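Local coordinates for protein CarG (Serratia, PDB 4O7J) that probably contributes to the intrinsic carbapenem resistance of its bacterial host and is a structural homologue of lysozyme inhibitors, at residues Y67-S72 / E99-V104; R138-Q141 / E145-Q148; F114-D119 / P124-S129; M54-T57 / T63-D66. All blocks are in the same frame, centred on the assembly; numbering follows the deposited sequence.

Interaction 1: Y67-S72 / E99-V104; sequences YRLSAS and EDLFDV
Two surface loops meet where Leu69, on the connection from strand 64-65 to strand 78-85, reaches Leu101 and Phe102 in the loop between strands 88-96 and 107-116. The first connection runs from the five-stranded sheet to the four-stranded one, and the second joins neighbouring strands of the latter. Leu69 does the bridging: with CG anti to the backbone N (chi1 -175°) its side chain extends toward the other loop and splits its two methyls between the two partners. Leu69 CD1 goes to Leu101, 4.1 Å from its CB and 4.2 Å from its CD1. The other methyl, Leu69 CD2, sits 3.8 Å from Phe102 CB and comes up to the edge of the phenyl ring, near its plane, where it is 4.1 Å from Phe102 CD1. Behind the apolar residues the loop turns tightly, with Asp100 at the centre of an inverse gamma turn, while Lys96 NZ donates hydrogen bonds to the carbonyl oxygens of Leu101 and Asp103. No hydrogen bond spans the two segments, and just 129 Å² is buried, so what this contact contributes is probably van der Waals packing and some exclusion of water, with little directional preference.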
# COMPACT_ATOMS: atom_id res chain seq x y z
N TYR A 67 -12.32 -7.86 -4.99
CA TYR A 67 -13.37 -6.97 -5.36
C TYR A 67 -14.67 -7.69 -5.40
O TYR A 67 -14.72 -8.78 -5.85
CB TYR A 67 -13.09 -6.32 -6.69
CG TYR A 67 -11.94 -5.31 -6.67
CD1 TYR A 67 -12.11 -4.04 -6.15
CD2 TYR A 67 -10.72 -5.63 -7.18
CE1 TYR A 67 -11.06 -3.13 -6.16
CE2 TYR A 67 -9.68 -4.75 -7.18
CZ TYR A 67 -9.86 -3.49 -6.68
OH TYR A 67 -8.81 -2.64 -6.71
N ARG A 68 -15.71 -7.04 -4.91
CA ARG A 68 -17.07 -7.55 -5.05
C ARG A 68 -17.97 -6.70 -5.93
O ARG A 68 -17.73 -5.55 -6.13
CB ARG A 68 -17.72 -7.73 -3.70
CG ARG A 68 -16.92 -8.56 -2.76
CD ARG A 68 -17.57 -8.73 -1.44
NE ARG A 68 -16.66 -9.41 -0.58
CZ ARG A 68 -16.82 -10.61 -0.09
NH1 ARG A 68 -15.89 -11.16 0.66
NH2 ARG A 68 -17.93 -11.25 -0.30
N LEU A 69 -19.01 -7.32 -6.44
CA LEU A 69 -19.99 -6.63 -7.25
C LEU A 69 -20.73 -5.50 -6.52
O LEU A 69 -21.04 -4.49 -7.09
CB LEU A 69 -21.01 -7.65 -7.75
CG LEU A 69 -22.08 -7.20 -8.71
CD1 LEU A 69 -21.51 -6.40 -9.87
CD2 LEU A 69 -22.87 -8.36 -9.23
N SER A 70 -20.98 -5.71 -5.25
CA SER A 70 -21.65 -4.71 -4.43
C SER A 70 -21.29 -5.00 -3.00
O SER A 70 -20.70 -6.05 -2.70
CB SER A 70 -23.18 -4.80 -4.62
OG SER A 70 -23.68 -6.05 -4.16
N ALA A 71 -21.69 -4.08 -2.13
CA ALA A 71 -21.42 -4.12 -0.69
C ALA A 71 -21.78 -5.45 -0.07
O ALA A 71 -21.00 -6.03 0.68
CB ALA A 71 -22.21 -3.00 0.00
N SER A 72 -22.98 -5.92 -0.35
CA SER A 72 -23.47 -7.10 0.34
C SER A 72 -23.32 -8.42 -0.39
O SER A 72 -23.76 -9.42 0.13
CB SER A 72 -24.93 -6.88 0.72
OG SER A 72 -25.09 -5.55 1.17
N GLU A 99 -19.65 -9.71 -18.75
CA GLU A 99 -20.33 -8.44 -18.32
C GLU A 99 -21.30 -8.70 -17.16
O GLU A 99 -21.40 -7.94 -16.19
CB GLU A 99 -21.06 -7.84 -19.53
CG GLU A 99 -21.78 -6.49 -19.26
CD GLU A 99 -23.02 -6.60 -18.36
OE1 GLU A 99 -23.80 -7.56 -18.58
OE2 GLU A 99 -23.18 -5.78 -17.38
N ASP A 100 -22.00 -9.80 -17.25
CA ASP A 100 -22.96 -10.20 -16.18
C ASP A 100 -22.19 -10.90 -15.07
O ASP A 100 -22.21 -12.14 -14.97
CB ASP A 100 -24.04 -11.13 -16.80
CG ASP A 100 -25.08 -11.64 -15.78
OD1 ASP A 100 -25.35 -10.95 -14.79
OD2 ASP A 100 -25.65 -12.75 -16.02
N LEU A 101 -21.69 -10.10 -14.17
CA LEU A 101 -20.87 -10.50 -13.06
C LEU A 101 -21.64 -11.23 -11.97
O LEU A 101 -21.04 -11.87 -11.06
CB LEU A 101 -20.17 -9.28 -12.46
CG LEU A 101 -19.15 -8.60 -13.40
CD1 LEU A 101 -18.64 -7.32 -12.78
CD2 LEU A 101 -17.98 -9.55 -13.69
N PHE A 102 -22.95 -11.06 -11.96
CA PHE A 102 -23.76 -11.69 -10.93
C PHE A 102 -23.95 -13.19 -11.17
O PHE A 102 -24.11 -13.96 -10.22
CB PHE A 102 -25.11 -11.01 -10.87
CG PHE A 102 -26.02 -11.53 -9.79
CD1 PHE A 102 -25.88 -11.10 -8.47
CD2 PHE A 102 -26.98 -12.49 -10.08
CE1 PHE A 102 -26.68 -11.60 -7.46
CE2 PHE A 102 -27.79 -13.00 -9.06
CZ PHE A 102 -27.67 -12.51 -7.78
N ASP A 103 -24.03 -13.61 -12.40
CA ASP A 103 -24.36 -15.01 -12.63
C ASP A 103 -23.06 -15.83 -12.61
O ASP A 103 -21.93 -15.28 -12.72
CB ASP A 103 -25.08 -15.22 -13.95
CG ASP A 103 -26.60 -14.79 -13.85
OD1 ASP A 103 -27.34 -15.33 -12.96
OD2 ASP A 103 -26.98 -13.93 -14.68
N VAL A 104 -23.26 -17.13 -12.53
CA VAL A 104 -22.16 -18.10 -12.61
C VAL A 104 -21.60 -17.90 -13.96
O VAL A 104 -22.35 -17.77 -14.91
CB VAL A 104 -22.67 -19.53 -12.44
CG1 VAL A 104 -21.62 -20.57 -12.87
CG2 VAL A 104 -23.16 -19.73 -11.05

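Interaction 2: R138-Q141 / E145-Q148; sequences RSYQ and EAYQ
Tyr140 and Glu145 each place CG anti to their own carbonyl carbon (chi1 -64° and -68°), which lays the phenol ring against the 3-10 segment 145-148 and leads the glutamate chain back toward Gln141. The peptide between Glu145 and Ala146 covers one face of the ring: Glu145 C and Ala146 N both stand over its centre, the nitrogen 3.9 Å above the plane. Glu145 CB comes to 3.4 Å from Tyr140 CD1, while across the ring Tyr140 CE2 meets Ala146 CA at 3.5 Å and Ala146 CB at 3.7 Å. The carboxylate of Glu145, steeply inclined to the ring at 69°, gains a water-mediated link to the other segment: a water accepts from Gln141 N at 3.0 Å and donates to Glu145 OE2 at 2.9 Å. The second oxygen, OE1, is used by the backbone N of Ser142. At the far end of the phenol, the hydroxyl bonds to Glu149 OE2, which also receives Arg138 N, so the phenol is hydrogen-bonded at its hydroxyl and packed over one face. Both Tyr140 and Ala146 rest on Val107 of strand 107-116, and Tyr147 packs on Leu109 of that strand and reaches strand 78-85 at Asp79 and Arg81.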
# COMPACT_ATOMS: atom_id res chain seq x y z
N ARG A 138 -14.21 -24.52 -15.76
CA ARG A 138 -15.52 -24.53 -15.25
C ARG A 138 -15.93 -23.07 -15.00
O ARG A 138 -15.07 -22.20 -14.86
CB ARG A 138 -15.44 -25.31 -13.94
CG ARG A 138 -16.73 -25.61 -13.29
CD ARG A 138 -16.51 -26.57 -12.12
NE ARG A 138 -17.78 -27.23 -11.83
CZ ARG A 138 -18.27 -28.26 -12.53
NH1 ARG A 138 -17.60 -28.77 -13.57
NH2 ARG A 138 -19.45 -28.78 -12.19
N SER A 139 -17.24 -22.84 -15.04
CA SER A 139 -17.81 -21.56 -14.69
C SER A 139 -18.19 -21.56 -13.18
O SER A 139 -18.50 -22.62 -12.60
CB SER A 139 -19.00 -21.29 -15.58
OG SER A 139 -20.02 -22.22 -15.26
N TYR A 140 -18.05 -20.40 -12.53
CA TYR A 140 -18.13 -20.30 -11.06
C TYR A 140 -18.91 -19.06 -10.67
O TYR A 140 -18.89 -18.06 -11.38
CB TYR A 140 -16.73 -20.17 -10.42
CG TYR A 140 -15.81 -21.36 -10.61
CD1 TYR A 140 -15.98 -22.52 -9.86
CD2 TYR A 140 -14.83 -21.34 -11.57
CE1 TYR A 140 -15.12 -23.63 -10.00
CE2 TYR A 140 -13.98 -22.42 -11.72
CZ TYR A 140 -14.15 -23.56 -10.96
OH TYR A 140 -13.29 -24.60 -11.16
N GLN A 141 -19.51 -19.11 -9.50
CA GLN A 141 -20.15 -17.98 -8.90
C GLN A 141 -19.10 -16.96 -8.34
O GLN A 141 -19.32 -15.77 -8.48
CB GLN A 141 -21.06 -18.41 -7.78
CG GLN A 141 -21.80 -17.28 -7.07
CD GLN A 141 -22.74 -16.56 -7.98
OE1 GLN A 141 -23.67 -17.19 -8.47
NE2 GLN A 141 -22.53 -15.22 -8.23
N GLU A 145 -13.24 -19.51 -6.36
CA GLU A 145 -13.49 -20.92 -6.60
C GLU A 145 -12.57 -21.53 -7.69
O GLU A 145 -12.30 -22.70 -7.65
CB GLU A 145 -14.94 -21.18 -6.88
CG GLU A 145 -15.93 -20.97 -5.75
CD GLU A 145 -17.32 -21.18 -6.33
OE1 GLU A 145 -17.94 -20.21 -6.70
OE2 GLU A 145 -17.67 -22.36 -6.57
N ALA A 146 -12.14 -20.73 -8.65
CA ALA A 146 -11.32 -21.18 -9.74
C ALA A 146 -9.90 -21.57 -9.28
O ALA A 146 -9.18 -22.20 -10.00
CB ALA A 146 -11.23 -20.13 -10.84
N TYR A 147 -9.51 -21.19 -8.07
CA TYR A 147 -8.12 -21.53 -7.59
C TYR A 147 -8.03 -23.05 -7.40
O TYR A 147 -6.94 -23.61 -7.34
CB TYR A 147 -7.77 -20.84 -6.26
CG TYR A 147 -7.52 -19.37 -6.40
CD1 TYR A 147 -6.56 -18.91 -7.27
CD2 TYR A 147 -8.20 -18.46 -5.67
CE1 TYR A 147 -6.35 -17.59 -7.48
CE2 TYR A 147 -7.97 -17.13 -5.85
CZ TYR A 147 -7.03 -16.69 -6.76
OH TYR A 147 -6.79 -15.35 -6.86
N GLN A 148 -9.16 -23.72 -7.33
CA GLN A 148 -9.16 -25.21 -7.27
C GLN A 148 -8.51 -25.81 -8.52
O GLN A 148 -8.06 -26.96 -8.49
CB GLN A 148 -10.60 -25.69 -7.11
CG GLN A 148 -11.28 -25.06 -5.86
CD GLN A 148 -12.83 -25.00 -5.78
OE1 GLN A 148 -13.54 -25.03 -6.78
NE2 GLN A 148 -13.33 -24.87 -4.54
O HOH W 1 -19.86 -21.83 -8.32

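Interaction 3: F114-D119 / P124-S129; sequences FKVSRD and PLYEWS
The Tyr126 ring has Val116 CG2 in its plane at one edge, 3.9 Å from Tyr126 CD1, and Leu125 CG over the centre of one face, all within the antiparallel beta hairpin of strands 107-116 and 126-135. Phe114 adds a second aromatic neighbour, its CZ 3.6 Å from Tyr126 CD1; the two rings meet obliquely, with planes 33° apart. Further out, the Arg118 guanidinium lies with one face over the methyls of Leu125. Phe114, Val116 and Tyr126 share one face of the hairpin, with Leu125 and Arg118 at its turn end. The backbone is closed by paired bonds at Lys115 and Glu127, where Lys115 N gives to Glu127 O at 2.9 Å and Glu127 N returns to Lys115 O at 3.0 Å. Beyond the strand end, Ser117 N donates to Leu125 O at 2.8 Å. Phe114 also packs on Asn16, a ligand of the bound sodium ion, and Ser117 O accepts from Asn32 of the second subunit, which places the hairpin end at the dimer contact. On the other side of the sheet the extended Lys115 runs alongside Glu127. It is the methylene that touches, Lys115 CD being 3.5 Å from Glu127 OE2, whereas Lys115 NZ, 4.4 Å from that same oxygen, is too far for a salt bridge.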
# COMPACT_ATOMS: atom_id res chain seq x y z
N PHE A 114 7.73 -13.09 -10.45
CA PHE A 114 8.57 -12.03 -9.97
C PHE A 114 9.60 -11.61 -11.02
O PHE A 114 10.30 -12.47 -11.57
CB PHE A 114 9.25 -12.45 -8.72
CG PHE A 114 9.98 -11.35 -8.09
CD1 PHE A 114 11.31 -11.09 -8.43
CD2 PHE A 114 9.32 -10.53 -7.18
CE1 PHE A 114 11.97 -10.01 -7.85
CE2 PHE A 114 9.96 -9.49 -6.60
CZ PHE A 114 11.29 -9.22 -6.94
N LYS A 115 9.74 -10.31 -11.23
CA LYS A 115 10.68 -9.79 -12.27
C LYS A 115 11.46 -8.57 -11.77
O LYS A 115 10.89 -7.57 -11.27
CB LYS A 115 9.95 -9.45 -13.54
CG LYS A 115 10.85 -8.89 -14.66
CD LYS A 115 10.13 -8.64 -15.94
CE LYS A 115 11.16 -8.48 -17.07
NZ LYS A 115 10.54 -7.77 -18.22
N VAL A 116 12.78 -8.66 -11.87
CA VAL A 116 13.66 -7.52 -11.56
C VAL A 116 14.15 -6.83 -12.82
O VAL A 116 14.56 -7.51 -13.77
CB VAL A 116 14.88 -7.99 -10.79
CG1 VAL A 116 15.70 -6.81 -10.27
CG2 VAL A 116 14.43 -8.82 -9.63
N SER A 117 14.09 -5.50 -12.85
CA SER A 117 14.43 -4.73 -14.08
C SER A 117 15.43 -3.68 -13.60
O SER A 117 15.07 -2.65 -13.09
CB SER A 117 13.20 -4.10 -14.74
OG SER A 117 12.21 -5.06 -15.15
N ARG A 118 16.73 -4.02 -13.64
CA ARG A 118 17.72 -3.25 -12.89
C ARG A 118 18.22 -2.09 -13.71
O ARG A 118 18.47 -2.27 -14.85
CB ARG A 118 18.91 -4.14 -12.48
CG ARG A 118 19.76 -3.55 -11.35
CD ARG A 118 19.64 -4.34 -10.07
NE ARG A 118 19.58 -3.43 -8.91
CZ ARG A 118 19.15 -3.80 -7.70
NH1 ARG A 118 18.77 -5.06 -7.46
NH2 ARG A 118 19.10 -2.91 -6.72
N ASP A 119 18.33 -0.90 -13.11
CA ASP A 119 18.84 0.34 -13.77
C ASP A 119 18.16 0.68 -15.12
O ASP A 119 18.76 1.30 -16.01
CB ASP A 119 20.39 0.28 -13.89
N PRO A 124 9.60 -0.15 -13.08
CA PRO A 124 9.76 -0.62 -11.68
C PRO A 124 10.89 -1.63 -11.57
O PRO A 124 10.99 -2.55 -12.38
CB PRO A 124 8.42 -1.28 -11.38
CG PRO A 124 7.47 -0.68 -12.39
CD PRO A 124 8.27 -0.44 -13.62
N LEU A 125 11.75 -1.41 -10.57
CA LEU A 125 12.84 -2.29 -10.29
C LEU A 125 12.33 -3.70 -9.98
O LEU A 125 12.87 -4.71 -10.50
CB LEU A 125 13.61 -1.78 -9.09
CG LEU A 125 14.74 -2.66 -8.61
CD1 LEU A 125 15.70 -2.95 -9.75
CD2 LEU A 125 15.41 -1.97 -7.44
N TYR A 126 11.27 -3.75 -9.15
CA TYR A 126 10.63 -5.04 -8.76
C TYR A 126 9.17 -5.01 -9.10
O TYR A 126 8.42 -4.09 -8.67
CB TYR A 126 10.76 -5.28 -7.26
CG TYR A 126 12.17 -5.26 -6.74
CD1 TYR A 126 13.12 -6.18 -7.15
CD2 TYR A 126 12.54 -4.33 -5.83
CE1 TYR A 126 14.40 -6.18 -6.64
CE2 TYR A 126 13.83 -4.26 -5.37
CZ TYR A 126 14.75 -5.19 -5.77
OH TYR A 126 16.01 -5.16 -5.26
N GLU A 127 8.73 -5.98 -9.91
CA GLU A 127 7.31 -6.06 -10.31
C GLU A 127 6.82 -7.51 -10.48
O GLU A 127 7.61 -8.43 -10.60
CB GLU A 127 7.04 -5.27 -11.61
CG GLU A 127 7.55 -6.04 -12.79
CD GLU A 127 7.65 -5.25 -14.11
OE1 GLU A 127 7.32 -4.03 -14.16
OE2 GLU A 127 8.11 -5.91 -15.08
N TRP A 128 5.51 -7.67 -10.49
CA TRP A 128 4.84 -8.90 -10.86
C TRP A 128 4.56 -8.80 -12.37
O TRP A 128 3.86 -7.89 -12.87
CB TRP A 128 3.56 -9.03 -10.10
CG TRP A 128 3.75 -9.36 -8.68
CD1 TRP A 128 3.57 -8.54 -7.65
CD2 TRP A 128 4.21 -10.62 -8.14
NE1 TRP A 128 3.84 -9.18 -6.50
CE2 TRP A 128 4.27 -10.45 -6.74
CE3 TRP A 128 4.64 -11.83 -8.70
CZ2 TRP A 128 4.63 -11.46 -5.90
CZ3 TRP A 128 5.03 -12.85 -7.88
CH2 TRP A 128 5.04 -12.67 -6.45
N SER A 129 5.20 -9.70 -13.12
CA SER A 129 5.14 -9.66 -14.54
C SER A 129 4.29 -10.79 -15.03
O SER A 129 4.50 -11.94 -14.68
CB SER A 129 6.57 -9.82 -15.13
OG SER A 129 6.54 -9.94 -16.55
O HOH W 2 10.75 -5.41 -13.13

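Interaction 4: M54-T57 / T63-D66; sequences MPVT and TWFD
A buried CH-pi contact between Val56 and Trp64 joins the loop that follows strand 51-53 to strand 64-65, its centre about 7 Å from the centre of the chain in space. Both strands pair with strand 37-45, so the contact packs the loop after strand 51-53 against a second strand that also pairs with 37-45. Val56 CG2 stands 3.7 Å from the centroid of the indole's five-membered ring, a mere 8° off the normal, and the other methyl, CG1, lies over the same face. Val56 turns CG1 anti to its backbone N (chi1 172°), and this spreads the two methyls along the indole; CG2 also approaches Thr63 O at 3.5 Å. Thr57 comes in at the edge instead, with OG1 near the ring plane and 3.5 Å from Trp64 CH2; that hydroxyl is hydrogen-bonded to Trp128 O of strand 126-135. The indole nitrogen is served by a water lying in the ring plane, which accepts from Trp64 NE1 at 2.7 Å and can donate to Pro55 O at 2.8 Å, though other acceptors compete for its protons. Tyr112 meets the same indole edge-to-face, and Pro55 packs on Phe29 of the second subunit. The valine methyls over the face and the water at the N-H probably restrict the ring, and the water gives the buried N-H a partner.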
# COMPACT_ATOMS: atom_id res chain seq x y z
N MET A 54 6.30 -2.95 -4.09
CA MET A 54 5.98 -3.37 -5.40
C MET A 54 4.64 -2.75 -5.89
O MET A 54 3.67 -2.76 -5.17
CB MET A 54 5.90 -4.91 -5.49
CG MET A 54 7.20 -5.59 -5.19
SD MET A 54 7.02 -7.39 -5.35
CE MET A 54 6.88 -7.53 -7.13
N PRO A 55 4.62 -2.20 -7.13
CA PRO A 55 3.37 -1.78 -7.75
C PRO A 55 2.42 -2.93 -8.11
O PRO A 55 2.85 -4.13 -8.22
CB PRO A 55 3.84 -1.01 -9.03
CG PRO A 55 5.12 -1.66 -9.40
CD PRO A 55 5.76 -2.09 -8.07
N VAL A 56 1.16 -2.58 -8.22
CA VAL A 56 0.16 -3.47 -8.78
C VAL A 56 0.37 -3.34 -10.31
O VAL A 56 0.44 -2.22 -10.85
CB VAL A 56 -1.27 -3.07 -8.39
CG1 VAL A 56 -2.29 -3.90 -9.15
CG2 VAL A 56 -1.45 -3.27 -6.87
N THR A 57 0.41 -4.47 -11.02
CA THR A 57 0.70 -4.45 -12.45
C THR A 57 -0.41 -3.79 -13.23
O THR A 57 -1.57 -4.01 -12.96
CB THR A 57 0.90 -5.88 -12.95
OG1 THR A 57 1.72 -6.52 -12.01
CG2 THR A 57 1.59 -5.92 -14.28
N THR A 63 -1.47 -1.80 -3.47
CA THR A 63 -2.11 -2.98 -2.80
C THR A 63 -3.04 -3.69 -3.79
O THR A 63 -3.89 -3.04 -4.42
CB THR A 63 -2.81 -2.48 -1.53
OG1 THR A 63 -1.85 -1.84 -0.72
CG2 THR A 63 -3.48 -3.58 -0.78
N TRP A 64 -2.94 -5.02 -3.83
CA TRP A 64 -3.80 -5.89 -4.58
C TRP A 64 -5.04 -6.25 -3.78
O TRP A 64 -4.95 -6.97 -2.80
CB TRP A 64 -3.09 -7.21 -4.99
CG TRP A 64 -1.86 -7.05 -5.80
CD1 TRP A 64 -0.64 -6.63 -5.35
CD2 TRP A 64 -1.69 -7.34 -7.18
NE1 TRP A 64 0.26 -6.58 -6.36
CE2 TRP A 64 -0.36 -6.98 -7.52
CE3 TRP A 64 -2.55 -7.86 -8.19
CZ2 TRP A 64 0.18 -7.24 -8.79
CZ3 TRP A 64 -2.03 -7.99 -9.49
CH2 TRP A 64 -0.68 -7.71 -9.78
N PHE A 65 -6.21 -5.76 -4.21
CA PHE A 65 -7.43 -5.97 -3.49
C PHE A 65 -8.33 -6.98 -4.20
O PHE A 65 -8.40 -7.02 -5.47
CB PHE A 65 -8.19 -4.65 -3.32
CG PHE A 65 -7.64 -3.74 -2.27
CD1 PHE A 65 -7.80 -3.99 -0.93
CD2 PHE A 65 -6.97 -2.60 -2.66
CE1 PHE A 65 -7.35 -3.13 0.02
CE2 PHE A 65 -6.45 -1.73 -1.70
CZ PHE A 65 -6.66 -2.00 -0.37
N ASP A 66 -9.07 -7.71 -3.41
CA ASP A 66 -10.22 -8.44 -3.91
C ASP A 66 -11.38 -7.48 -4.17
O ASP A 66 -11.35 -6.32 -3.68
CB ASP A 66 -10.55 -9.65 -3.04
CG ASP A 66 -11.38 -9.31 -1.80
OD1 ASP A 66 -12.16 -8.33 -1.79
OD2 ASP A 66 -11.20 -10.03 -0.79
O HOH W 3 2.79 -5.68 -5.94

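From the N terminus the contacts come in the order 4, 1, 3, 2, in series, with none nested or crossed. Interaction 4 closes the short loop 58-62 of the first sheet. Its second segment runs straight into interaction 1, which closes the longest span of chain, 26 residues containing strands 78-85 and 88-96. Interaction 3 closes the hairpin turn 120-123, and interaction 2 a three-residue turn beyond strand 126-135. Interactions 3 and 4 meet where Met54 CE packs against Glu127 and Trp128, joining the two sheets, and both touch the second subunit. At the other side of the chain, about 32 Å from interaction 3 between centres, interaction 1 joins interaction 2 through Gln141 NE2 and Phe102 O.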